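Local coordinates for protein 8-amino-8-demethylriboflavin N,N-dimethyltransferase (Streptomyces davawensis, PDB 4D7K) that transfers two methyl groups from S-adenosyl-L-methionine to 8-amino-8-demethylriboflavin, the last two steps in making the antibiotic roseoflavin, and works as a homodimer, at residues 32-37 / 104-109; 36-41 / 65-70; 111-116 / 303-308; 141-144 / 150-153. All coordinates share one frame; numbering follows the deposited sequence.

Contact 1 of 4, residues 32-37 / 104-109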
loop_
_atom_site.group_PDB
_atom_site.type_symbol
_atom_site.label_atom_id
_atom_site.label_comp_id
_atom_site.label_asym_id
_atom_site.label_seq_id
_atom_site.Cartn_x
_atom_site.Cartn_y
_atom_site.Cartn_z
ATOM N N ALA A 32 5.449 10.841 -2.969
ATOM C CA ALA A 32 5.698 12.254 -2.712
ATOM C C ALA A 32 7.158 12.600 -2.975
ATOM O O ALA A 32 7.463 13.664 -3.515
ATOM C CB ALA A 32 5.306 12.614 -1.290
ATOM N N VAL A 33 8.053 11.689 -2.609
ATOM C CA VAL A 33 9.479 11.873 -2.852
ATOM C C VAL A 33 9.766 11.982 -4.351
ATOM O O VAL A 33 10.512 12.856 -4.798
ATOM C CB VAL A 33 10.309 10.716 -2.240
ATOM C CG1 VAL A 33 11.678 10.625 -2.897
ATOM C CG2 VAL A 33 10.429 10.882 -0.721
ATOM N N ALA A 34 9.156 11.098 -5.130
ATOM C CA ALA A 34 9.362 11.103 -6.568
ATOM C C ALA A 34 8.738 12.335 -7.231
ATOM O O ALA A 34 9.343 12.923 -8.128
ATOM C CB ALA A 34 8.810 9.826 -7.182
ATOM N N LYS A 35 7.544 12.729 -6.788
ATOM C CA LYS A 35 6.847 13.875 -7.381
ATOM C C LYS A 35 7.594 15.181 -7.123
ATOM O O LYS A 35 7.509 16.118 -7.908
ATOM C CB LYS A 35 5.415 13.990 -6.848
ATOM C CG LYS A 35 4.509 12.808 -7.181
ATOM C CD LYS A 35 4.363 12.594 -8.677
ATOM C CE LYS A 35 3.585 13.726 -9.324
ATOM N NZ LYS A 35 3.305 13.417 -10.750
ATOM N N LEU A 36 8.324 15.238 -6.016
ATOM C CA LEU A 36 9.096 16.422 -5.690
ATOM C C LEU A 36 10.459 16.384 -6.375
ATOM O O LEU A 36 11.261 17.305 -6.227
ATOM C CB LEU A 36 9.261 16.548 -4.178
ATOM C CG LEU A 36 8.004 16.998 -3.438
ATOM C CD1 LEU A 36 8.172 16.770 -1.952
ATOM C CD2 LEU A 36 7.739 18.464 -3.728
ATOM N N HIS A 37 10.705 15.308 -7.121
ATOM C CA HIS A 37 11.960 15.103 -7.844
ATOM C C HIS A 37 13.174 15.163 -6.921
ATOM O O HIS A 37 14.274 15.533 -7.336
ATOM C CB HIS A 37 12.093 16.124 -8.980
ATOM C CG HIS A 37 11.151 15.870 -10.117
ATOM N ND1 HIS A 37 9.999 16.599 -10.306
ATOM C CD2 HIS A 37 11.177 14.938 -11.101
ATOM C CE1 HIS A 37 9.364 16.142 -11.375
ATOM N NE2 HIS A 37 10.055 15.136 -11.871
ATOM N N MET A 104 6.188 3.042 -12.214
ATOM C CA MET A 104 5.227 2.238 -11.467
ATOM C C MET A 104 4.987 2.800 -10.065
ATOM O O MET A 104 3.919 2.611 -9.486
ATOM C CB MET A 104 5.698 0.786 -11.373
ATOM C CG MET A 104 6.814 0.559 -10.372
ATOM S SD MET A 104 7.118 -1.187 -10.053
ATOM C CE MET A 104 7.666 -1.738 -11.668
ATOM N N THR A 105 5.977 3.506 -9.528
ATOM C CA THR A 105 5.897 4.004 -8.162
ATOM C C THR A 105 5.043 5.274 -8.088
ATOM O O THR A 105 4.427 5.549 -7.060
ATOM C CB THR A 105 7.316 4.253 -7.593
ATOM O OG1 THR A 105 8.083 3.049 -7.709
ATOM C CG2 THR A 105 7.264 4.652 -6.130
ATOM N N THR A 106 4.981 6.030 -9.182
ATOM C CA THR A 106 4.177 7.249 -9.216
ATOM C C THR A 106 2.773 7.054 -9.799
ATOM O O THR A 106 1.815 7.638 -9.297
ATOM C CB THR A 106 4.872 8.366 -10.022
ATOM O OG1 THR A 106 5.212 7.882 -11.328
ATOM C CG2 THR A 106 6.132 8.833 -9.310
ATOM N N PHE A 107 2.650 6.245 -10.850
ATOM C CA PHE A 107 1.375 6.134 -11.563
ATOM C C PHE A 107 0.235 5.626 -10.688
ATOM O O PHE A 107 -0.849 6.211 -10.671
ATOM C CB PHE A 107 1.497 5.217 -12.783
ATOM C CG PHE A 107 0.177 4.955 -13.463
ATOM C CD1 PHE A 107 -0.414 5.924 -14.254
ATOM C CD2 PHE A 107 -0.485 3.748 -13.290
ATOM C CE1 PHE A 107 -1.636 5.692 -14.869
ATOM C CE2 PHE A 107 -1.708 3.512 -13.901
ATOM C CZ PHE A 107 -2.282 4.484 -14.692
ATOM N N PHE A 108 0.480 4.536 -9.967
ATOM C CA PHE A 108 -0.569 3.878 -9.191
ATOM C C PHE A 108 -0.925 4.630 -7.913
ATOM O O PHE A 108 -1.773 4.184 -7.139
ATOM C CB PHE A 108 -0.154 2.439 -8.862
ATOM C CG PHE A 108 -0.037 1.567 -10.075
ATOM C CD1 PHE A 108 -1.161 0.965 -10.619
ATOM C CD2 PHE A 108 1.183 1.391 -10.700
ATOM C CE1 PHE A 108 -1.064 0.181 -11.750
ATOM C CE2 PHE A 108 1.288 0.609 -11.834
ATOM C CZ PHE A 108 0.163 0.001 -12.359
ATOM N N ALA A 109 -0.285 5.774 -7.696
ATOM C CA ALA A 109 -0.566 6.585 -6.519
ATOM C C ALA A 109 -1.038 7.969 -6.923
ATOM O O ALA A 109 -1.251 8.832 -6.075
ATOM C CB ALA A 109 0.658 6.678 -5.628
#
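Thr106 points its CG2 methyl at Ala34 CB, which meets it at a slant, 3.6 Å away; both CB atoms face across the gap between the helices. Which branch of the threonine does the touching is set by its first torsion (chi1 54°). This leaves CG2 beside the backbone N and anti to the carbonyl carbon, pointing at Ala34, while OG1 is turned back along its own helix. Lys35 comes in from the flank. Its first two torsions, both near -60°, curl the chain and bring CD to 4.2 Å from Thr106 CG2, and NZ travels on to salt bridges with Glu150, Glu154 and Glu110. Ala34 and Lys35 belong to the end of the long helix 13-35 of the O-methyltransferase dimerisation domain, where a Schellman motif at His37 closes the helix, with His37 N bonded to Ala34 O at 2.9 Å. Arg102 serves both sides of the methyl contact: its carbonyl O takes the hydrogen bond of Thr106 OG1, which is thus satisfied without crossing an otherwise apolar interface, and its NH2 bonds to Ala34 O, a polar tie between helix 13-35 and helix 102-107. On another flank of segment 104-109, the ring of Phe108 makes a cation-pi contact with Lys25 of the second subunit.

Contact 2 of 4, residues 36-41 / 65-70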
loop_
_atom_site.group_PDB
_atom_site.type_symbol
_atom_site.label_atom_id
_atom_site.label_comp_id
_atom_site.label_asym_id
_atom_site.label_seq_id
_atom_site.Cartn_x
_atom_site.Cartn_y
_atom_site.Cartn_z
ATOM N N LEU A 36 8.324 15.238 -6.016
ATOM C CA LEU A 36 9.096 16.422 -5.690
ATOM C C LEU A 36 10.459 16.384 -6.375
ATOM O O LEU A 36 11.261 17.305 -6.227
ATOM C CB LEU A 36 9.261 16.548 -4.178
ATOM C CG LEU A 36 8.004 16.998 -3.438
ATOM C CD1 LEU A 36 8.172 16.770 -1.952
ATOM C CD2 LEU A 36 7.739 18.464 -3.728
ATOM N N HIS A 37 10.705 15.308 -7.121
ATOM C CA HIS A 37 11.960 15.103 -7.844
ATOM C C HIS A 37 13.174 15.163 -6.921
ATOM O O HIS A 37 14.274 15.533 -7.336
ATOM C CB HIS A 37 12.093 16.124 -8.980
ATOM C CG HIS A 37 11.151 15.870 -10.117
ATOM N ND1 HIS A 37 9.999 16.599 -10.306
ATOM C CD2 HIS A 37 11.177 14.938 -11.101
ATOM C CE1 HIS A 37 9.364 16.142 -11.375
ATOM N NE2 HIS A 37 10.055 15.136 -11.871
ATOM N N LEU A 38 12.962 14.783 -5.667
ATOM C CA LEU A 38 14.042 14.673 -4.693
ATOM C C LEU A 38 15.159 13.709 -5.115
ATOM O O LEU A 38 16.330 14.013 -4.887
ATOM C CB LEU A 38 13.482 14.258 -3.331
ATOM C CG LEU A 38 12.637 15.346 -2.670
ATOM C CD1 LEU A 38 11.976 14.845 -1.400
ATOM C CD2 LEU A 38 13.492 16.560 -2.376
ATOM N N PRO A 39 14.819 12.552 -5.729
ATOM C CA PRO A 39 15.940 11.700 -6.143
ATOM C C PRO A 39 16.837 12.376 -7.166
ATOM O O PRO A 39 18.057 12.235 -7.106
ATOM C CB PRO A 39 15.251 10.485 -6.767
ATOM C CG PRO A 39 13.889 10.469 -6.174
ATOM C CD PRO A 39 13.524 11.908 -6.014
ATOM N N ASP A 40 16.223 13.105 -8.095
ATOM C CA ASP A 40 16.956 13.793 -9.145
ATOM C C ASP A 40 17.758 14.969 -8.577
ATOM O O ASP A 40 18.869 15.262 -9.031
ATOM C CB ASP A 40 15.983 14.265 -10.231
ATOM C CG ASP A 40 15.099 13.135 -10.752
ATOM O OD1 ASP A 40 15.512 12.442 -11.704
ATOM O OD2 ASP A 40 13.994 12.934 -10.205
ATOM N N LEU A 41 17.196 15.634 -7.572
ATOM C CA LEU A 41 17.891 16.722 -6.894
ATOM C C LEU A 41 19.092 16.199 -6.101
ATOM O O LEU A 41 20.035 16.935 -5.837
ATOM C CB LEU A 41 16.935 17.479 -5.963
ATOM C CG LEU A 41 15.915 18.437 -6.582
ATOM C CD1 LEU A 41 14.887 18.851 -5.543
ATOM C CD2 LEU A 41 16.611 19.661 -7.164
ATOM N N ARG A 65 10.647 16.003 7.977
ATOM C CA ARG A 65 9.869 14.869 8.461
ATOM C C ARG A 65 9.541 13.896 7.326
ATOM O O ARG A 65 9.581 12.680 7.509
ATOM C CB ARG A 65 8.591 15.358 9.142
ATOM C CG ARG A 65 8.859 16.213 10.372
ATOM C CD ARG A 65 7.594 16.890 10.859
ATOM N NE ARG A 65 6.572 15.922 11.247
ATOM C CZ ARG A 65 5.319 16.247 11.544
ATOM N NH1 ARG A 65 4.933 17.515 11.491
ATOM N NH2 ARG A 65 4.450 15.306 11.887
ATOM N N LEU A 66 9.233 14.435 6.152
ATOM C CA LEU A 66 9.020 13.613 4.966
ATOM C C LEU A 66 10.311 12.901 4.540
ATOM O O LEU A 66 10.301 11.712 4.216
ATOM C CB LEU A 66 8.490 14.470 3.809
ATOM C CG LEU A 66 8.416 13.765 2.453
ATOM C CD1 LEU A 66 7.386 12.655 2.498
ATOM C CD2 LEU A 66 8.096 14.738 1.330
ATOM N N LEU A 67 11.419 13.640 4.535
ATOM C CA LEU A 67 12.715 13.085 4.143
ATOM C C LEU A 67 13.186 12.032 5.138
ATOM O O LEU A 67 13.754 11.012 4.757
ATOM C CB LEU A 67 13.771 14.192 4.024
ATOM C CG LEU A 67 13.630 15.203 2.886
ATOM C CD1 LEU A 67 14.606 16.357 3.081
ATOM C CD2 LEU A 67 13.874 14.515 1.564
ATOM N N ARG A 68 12.960 12.293 6.417
ATOM C CA ARG A 68 13.313 11.335 7.455
ATOM C C ARG A 68 12.491 10.044 7.318
ATOM O O ARG A 68 12.993 8.950 7.585
ATOM C CB ARG A 68 13.117 11.976 8.826
ATOM C CG ARG A 68 13.452 11.110 10.004
ATOM C CD ARG A 68 13.154 11.865 11.279
ATOM N NE ARG A 68 13.967 13.072 11.405
ATOM C CZ ARG A 68 13.534 14.207 11.945
ATOM N NH1 ARG A 68 12.289 14.296 12.393
ATOM N NH2 ARG A 68 14.342 15.254 12.030
ATOM N N ALA A 69 11.240 10.172 6.875
ATOM C CA ALA A 69 10.380 9.005 6.666
ATOM C C ALA A 69 10.893 8.172 5.498
ATOM O O ALA A 69 10.926 6.944 5.563
ATOM C CB ALA A 69 8.925 9.433 6.429
ATOM N N ALA A 70 11.300 8.848 4.430
ATOM C CA ALA A 70 11.907 8.173 3.287
ATOM C C ALA A 70 13.203 7.454 3.686
ATOM O O ALA A 70 13.550 6.414 3.124
ATOM C CB ALA A 70 12.169 9.167 2.177
#
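Two leucine pairs carry the meeting of segments 36-41 and 65-70, and the tighter of them joins Leu38 CD1 to Leu67 CD2 at 3.5 Å. The other brings Leu36 CD1 to 3.9 Å from Leu66 CD2. In both pairs the side chains cross at a slant and touch through single methyl branches, which leaves the backbones well apart: the nearest CA atoms, those of Leu38 and Leu67, are 9.1 Å from each other. Leu66 holds its CG anti to the backbone N (chi1 172°), unlike Leu67, whose CG sits beside its backbone N and whose end bends in to reach Leu38. All four leucines are buried. Val33 of helix 13-35 packs on both Leu38 and Ala70, while Leu52 and Leu76 pack against Leu67. Away from the leucines the segment opens to solvent: His37, at the N-cap, and Leu41 are exposed, Asp40 partly so. Another side of helix 60-72 is covered by the second subunit, whose Asp299 makes a salt bridge with the buried Arg65. Helices 38-41, 49-56 and 60-72, with the last packing on and leading into hairpin 76-79/83-86, are consistent with the winged-helix fold of O-methyltransferase dimerisation domains.

Contact 3 of 4, residues 111-116 / 303-308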
loop_
_atom_site.group_PDB
_atom_site.type_symbol
_atom_site.label_atom_id
_atom_site.label_comp_id
_atom_site.label_asym_id
_atom_site.label_seq_id
_atom_site.Cartn_x
_atom_site.Cartn_y
_atom_site.Cartn_z
ATOM N N PRO A 111 -3.698 10.697 -7.889
ATOM C CA PRO A 111 -5.049 10.900 -7.350
ATOM C C PRO A 111 -6.148 10.302 -8.227
ATOM O O PRO A 111 -7.027 9.616 -7.707
ATOM C CB PRO A 111 -5.178 12.430 -7.281
ATOM C CG PRO A 111 -4.074 12.964 -8.149
ATOM C CD PRO A 111 -2.968 11.969 -8.012
ATOM N N ASP A 112 -6.092 10.547 -9.532
ATOM C CA ASP A 112 -7.092 10.012 -10.451
ATOM C C ASP A 112 -7.050 8.485 -10.513
ATOM O O ASP A 112 -8.081 7.837 -10.690
ATOM C CB ASP A 112 -6.899 10.596 -11.852
ATOM C CG ASP A 112 -7.086 12.100 -11.886
ATOM O OD1 ASP A 112 -7.868 12.621 -11.062
ATOM O OD2 ASP A 112 -6.453 12.761 -12.738
ATOM N N VAL A 113 -5.857 7.919 -10.369
ATOM C CA VAL A 113 -5.678 6.468 -10.398
ATOM C C VAL A 113 -6.010 5.853 -9.042
ATOM O O VAL A 113 -6.670 4.815 -8.958
ATOM C CB VAL A 113 -4.232 6.089 -10.793
ATOM C CG1 VAL A 113 -4.057 4.577 -10.822
ATOM C CG2 VAL A 113 -3.874 6.703 -12.140
ATOM N N LEU A 114 -5.548 6.503 -7.981
ATOM C CA LEU A 114 -5.814 6.043 -6.626
ATOM C C LEU A 114 -7.315 6.033 -6.338
ATOM O O LEU A 114 -7.824 5.133 -5.669
ATOM C CB LEU A 114 -5.086 6.932 -5.622
ATOM C CG LEU A 114 -4.751 6.349 -4.254
ATOM C CD1 LEU A 114 -3.722 5.232 -4.379
ATOM C CD2 LEU A 114 -4.243 7.456 -3.352
ATOM N N ALA A 115 -8.018 7.037 -6.853
ATOM C CA ALA A 115 -9.462 7.142 -6.669
ATOM C C ALA A 115 -10.209 5.994 -7.348
ATOM O O ALA A 115 -11.305 5.625 -6.929
ATOM C CB ALA A 115 -9.958 8.469 -7.194
ATOM N N ALA A 116 -9.610 5.437 -8.396
ATOM C CA ALA A 116 -10.202 4.306 -9.102
ATOM C C ALA A 116 -10.117 3.035 -8.265
ATOM O O ALA A 116 -11.099 2.303 -8.136
ATOM C CB ALA A 116 -9.520 4.106 -10.443
ATOM N N LEU A 303 -9.356 -5.134 -13.385
ATOM C CA LEU A 303 -10.692 -4.858 -12.873
ATOM C C LEU A 303 -10.907 -3.364 -12.645
ATOM O O LEU A 303 -11.996 -2.841 -12.865
ATOM C CB LEU A 303 -10.915 -5.630 -11.571
ATOM C CG LEU A 303 -12.337 -6.019 -11.178
ATOM C CD1 LEU A 303 -12.289 -7.238 -10.284
ATOM C CD2 LEU A 303 -13.023 -4.874 -10.463
ATOM N N VAL A 304 -9.857 -2.687 -12.195
ATOM C CA VAL A 304 -9.943 -1.274 -11.855
ATOM C C VAL A 304 -9.804 -0.378 -13.087
ATOM O O VAL A 304 -10.557 0.580 -13.255
ATOM C CB VAL A 304 -8.859 -0.892 -10.820
ATOM C CG1 VAL A 304 -8.772 0.612 -10.660
ATOM C CG2 VAL A 304 -9.138 -1.566 -9.478
ATOM N N LEU A 305 -8.852 -0.708 -13.955
ATOM C CA LEU A 305 -8.443 0.210 -15.015
ATOM C C LEU A 305 -9.175 -0.001 -16.330
ATOM O O LEU A 305 -9.722 0.943 -16.893
ATOM C CB LEU A 305 -6.936 0.100 -15.256
ATOM C CG LEU A 305 -6.027 0.547 -14.109
ATOM C CD1 LEU A 305 -4.575 0.242 -14.432
ATOM C CD2 LEU A 305 -6.215 2.031 -13.822
ATOM N N VAL A 306 -9.180 -1.233 -16.825
ATOM C CA VAL A 306 -9.705 -1.495 -18.160
ATOM C C VAL A 306 -10.934 -2.401 -18.169
ATOM O O VAL A 306 -11.340 -2.937 -17.139
ATOM C CB VAL A 306 -8.629 -2.118 -19.053
ATOM C CG1 VAL A 306 -7.461 -1.159 -19.201
ATOM C CG2 VAL A 306 -8.170 -3.435 -18.469
ATOM N N GLU A 307 -11.522 -2.561 -19.349
ATOM C CA GLU A 307 -12.745 -3.338 -19.503
ATOM C C GLU A 307 -12.436 -4.777 -19.920
ATOM O O GLU A 307 -13.256 -5.679 -19.736
ATOM C CB GLU A 307 -13.667 -2.663 -20.523
ATOM C CG GLU A 307 -15.104 -3.155 -20.505
ATOM C CD GLU A 307 -15.356 -4.245 -21.524
ATOM O OE1 GLU A 307 -14.446 -4.526 -22.332
ATOM O OE2 GLU A 307 -16.467 -4.819 -21.521
ATOM N N GLY A 308 -11.245 -4.985 -20.470
ATOM C CA GLY A 308 -10.824 -6.300 -20.917
ATOM C C GLY A 308 -10.608 -7.282 -19.780
ATOM O O GLY A 308 -10.485 -6.890 -18.617
#
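With CG1 anti to its backbone N (chi1 169°), Val304 pushes this methyl straight at Ala116, whose CB lies 3.6 Å from Val304 CG1. The same methyl is 3.7 Å from Ala116 C, so it rests against the backbone of helix 111-118 as well as on the alanine methyl. Val113, one turn earlier, also has CG1 anti to its backbone N (chi1 -180°), and this is the branch that meets Leu305. The end of Leu305 comes nearer to the other helix than its CB does and touches through CD2. The result is a looser touch, Val113 CG1 to Leu305 CD2 at 4.5 Å. Consistent with the small alanine side chain, the backbones are close at the tighter pair, where the CA atoms of Ala116 and Val304 are 6.2 Å apart; Val113 and Leu305 meet by their outermost methyls. No hydrogen bond joins the segments, and all four touching residues are buried. Leu120 and Ala130 also pack on Val304, whose backbone is hydrogen-bonded to that of Phe131. Leu303, turned from the contact, gives its carbonyl O to Arg62 NH1 of the second subunit. Helix 111-118 is held here against helix 293-305, which follows strand 280-285 in the mixed seven-stranded sheet of the Rossmann-like class I methyltransferase fold.

Contact 4 of 4, residues 141-144 / 150-153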
loop_
_atom_site.group_PDB
_atom_site.type_symbol
_atom_site.label_atom_id
_atom_site.label_comp_id
_atom_site.label_asym_id
_atom_site.label_seq_id
_atom_site.Cartn_x
_atom_site.Cartn_y
_atom_site.Cartn_z
ATOM N N ASP A 141 -8.246 6.844 -23.551
ATOM C CA ASP A 141 -8.791 8.125 -23.995
ATOM C C ASP A 141 -8.410 9.223 -23.011
ATOM O O ASP A 141 -8.093 10.347 -23.403
ATOM C CB ASP A 141 -10.315 8.059 -24.134
ATOM C CG ASP A 141 -10.765 7.235 -25.323
ATOM O OD1 ASP A 141 -9.983 6.389 -25.804
ATOM O OD2 ASP A 141 -11.913 7.432 -25.775
ATOM N N PHE A 142 -8.452 8.883 -21.727
ATOM C CA PHE A 142 -8.092 9.803 -20.656
ATOM C C PHE A 142 -6.629 10.220 -20.757
ATOM O O PHE A 142 -6.302 11.402 -20.694
ATOM C CB PHE A 142 -8.366 9.150 -19.297
ATOM C CG PHE A 142 -7.973 9.994 -18.118
ATOM C CD1 PHE A 142 -8.877 10.880 -17.555
ATOM C CD2 PHE A 142 -6.710 9.888 -17.560
ATOM C CE1 PHE A 142 -8.525 11.647 -16.465
ATOM C CE2 PHE A 142 -6.349 10.656 -16.473
ATOM C CZ PHE A 142 -7.256 11.535 -15.924
ATOM N N LEU A 143 -5.755 9.231 -20.910
ATOM C CA LEU A 143 -4.320 9.470 -20.960
ATOM C C LEU A 143 -3.910 10.221 -22.222
ATOM O O LEU A 143 -2.901 10.924 -22.230
ATOM C CB LEU A 143 -3.564 8.143 -20.869
ATOM C CG LEU A 143 -3.686 7.408 -19.534
ATOM C CD1 LEU A 143 -3.035 6.042 -19.615
ATOM C CD2 LEU A 143 -3.071 8.237 -18.415
ATOM N N ALA A 144 -4.703 10.075 -23.279
ATOM C CA ALA A 144 -4.396 10.687 -24.569
ATOM C C ALA A 144 -4.452 12.215 -24.514
ATOM O O ALA A 144 -3.705 12.895 -25.220
ATOM C CB ALA A 144 -5.344 10.160 -25.636
ATOM N N GLU A 150 1.497 14.125 -17.967
ATOM C CA GLU A 150 2.359 13.749 -16.845
ATOM C C GLU A 150 2.077 12.326 -16.358
ATOM O O GLU A 150 3.001 11.570 -16.043
ATOM C CB GLU A 150 2.184 14.746 -15.699
ATOM C CG GLU A 150 3.026 14.466 -14.472
ATOM C CD GLU A 150 2.990 15.618 -13.481
ATOM O OE1 GLU A 150 2.684 16.758 -13.897
ATOM O OE2 GLU A 150 3.264 15.385 -12.285
ATOM N N VAL A 151 0.797 11.967 -16.307
ATOM C CA VAL A 151 0.380 10.630 -15.892
ATOM C C VAL A 151 0.548 9.646 -17.050
ATOM O O VAL A 151 0.892 8.482 -16.842
ATOM C CB VAL A 151 -1.084 10.627 -15.386
ATOM C CG1 VAL A 151 -1.524 9.227 -14.991
ATOM C CG2 VAL A 151 -1.225 11.563 -14.200
ATOM N N ARG A 152 0.324 10.122 -18.272
ATOM C CA ARG A 152 0.549 9.299 -19.456
ATOM C C ARG A 152 1.992 8.796 -19.532
ATOM O O ARG A 152 2.237 7.639 -19.863
ATOM C CB ARG A 152 0.204 10.076 -20.727
ATOM C CG ARG A 152 0.549 9.328 -22.005
ATOM C CD ARG A 152 0.038 10.042 -23.246
ATOM N NE ARG A 152 0.850 11.198 -23.609
ATOM C CZ ARG A 152 0.376 12.432 -23.762
ATOM N NH1 ARG A 152 -0.914 12.685 -23.577
ATOM N NH2 ARG A 152 1.197 13.415 -24.098
ATOM N N ASP A 153 2.942 9.671 -19.217
ATOM C CA ASP A 153 4.360 9.331 -19.298
ATOM C C ASP A 153 4.806 8.407 -18.167
ATOM O O ASP A 153 5.708 7.589 -18.344
ATOM C CB ASP A 153 5.213 10.603 -19.295
ATOM C CG ASP A 153 5.020 11.435 -20.547
ATOM O OD1 ASP A 153 4.493 10.897 -21.544
ATOM O OD2 ASP A 153 5.405 12.625 -20.541
#
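Arg152 NH1 donates to the carbonyl oxygen of Leu143 over 3.0 Å, with an N-H...O angle of 158°. The acceptor lies at the edge of the guanidinium, 12° out of its plane, and the donor lies in the carbonyl plane. The arginine chain runs extended to CD, 3.2 Å from Leu143 O, and the bend at chi3 (76°) then turns the guanidinium back so that NH1 meets the oxygen. Ala144 O stands 3.2 Å from the same NH1 but obliquely to the group, at an angle too poor for a hydrogen bond. Two neighbouring backbone carbonyls, of Leu143 and Ala144, therefore face one cationic group, a placement that would probably be electrostatically favourable. Beside the hydrogen bond the contact is apolar: Leu143 CD2 reaches Val151 CG1 at 3.9 Å, the two side chains crossing at about a right angle, and the same leucine methyl, CD2, is 3.9 Å from Arg152 N. Phe142 stacks its ring on His148, and its carbonyl oxygen is bonded to His148 ND1 in the intervening connection. The contact lies between two consecutive helices, 139-144 and 149-165, packed across a short connection within the O-methyltransferase domain.

In the fold
Contact 1 sits among the others. It shares Leu36 and His37 with contact 2, their centres 11 Å apart, and Val33 CG2 packs on Ala70 CB at 3.8 Å. Toward contact 3, whose centre is 17 Å away, helix 102-107 is followed, after a short break, by helix 111-118, and Phe108 CA lies 3.9 Å from Val113 CG1. Contact 4, about 15 Å from contact 1 between centres, meets it where Phe107 CE1 packs on Val151 CG1 at 3.5 Å. Contacts 3 and 4 touch through Asp112 OD2 and Phe142 CZ, 3.5 Å apart. Contacts 1, 2 and 3 also reach the second subunit; all four lie away from the predicted S-adenosyl-L-methionine site at Asp209 and Gly235 to Phe237.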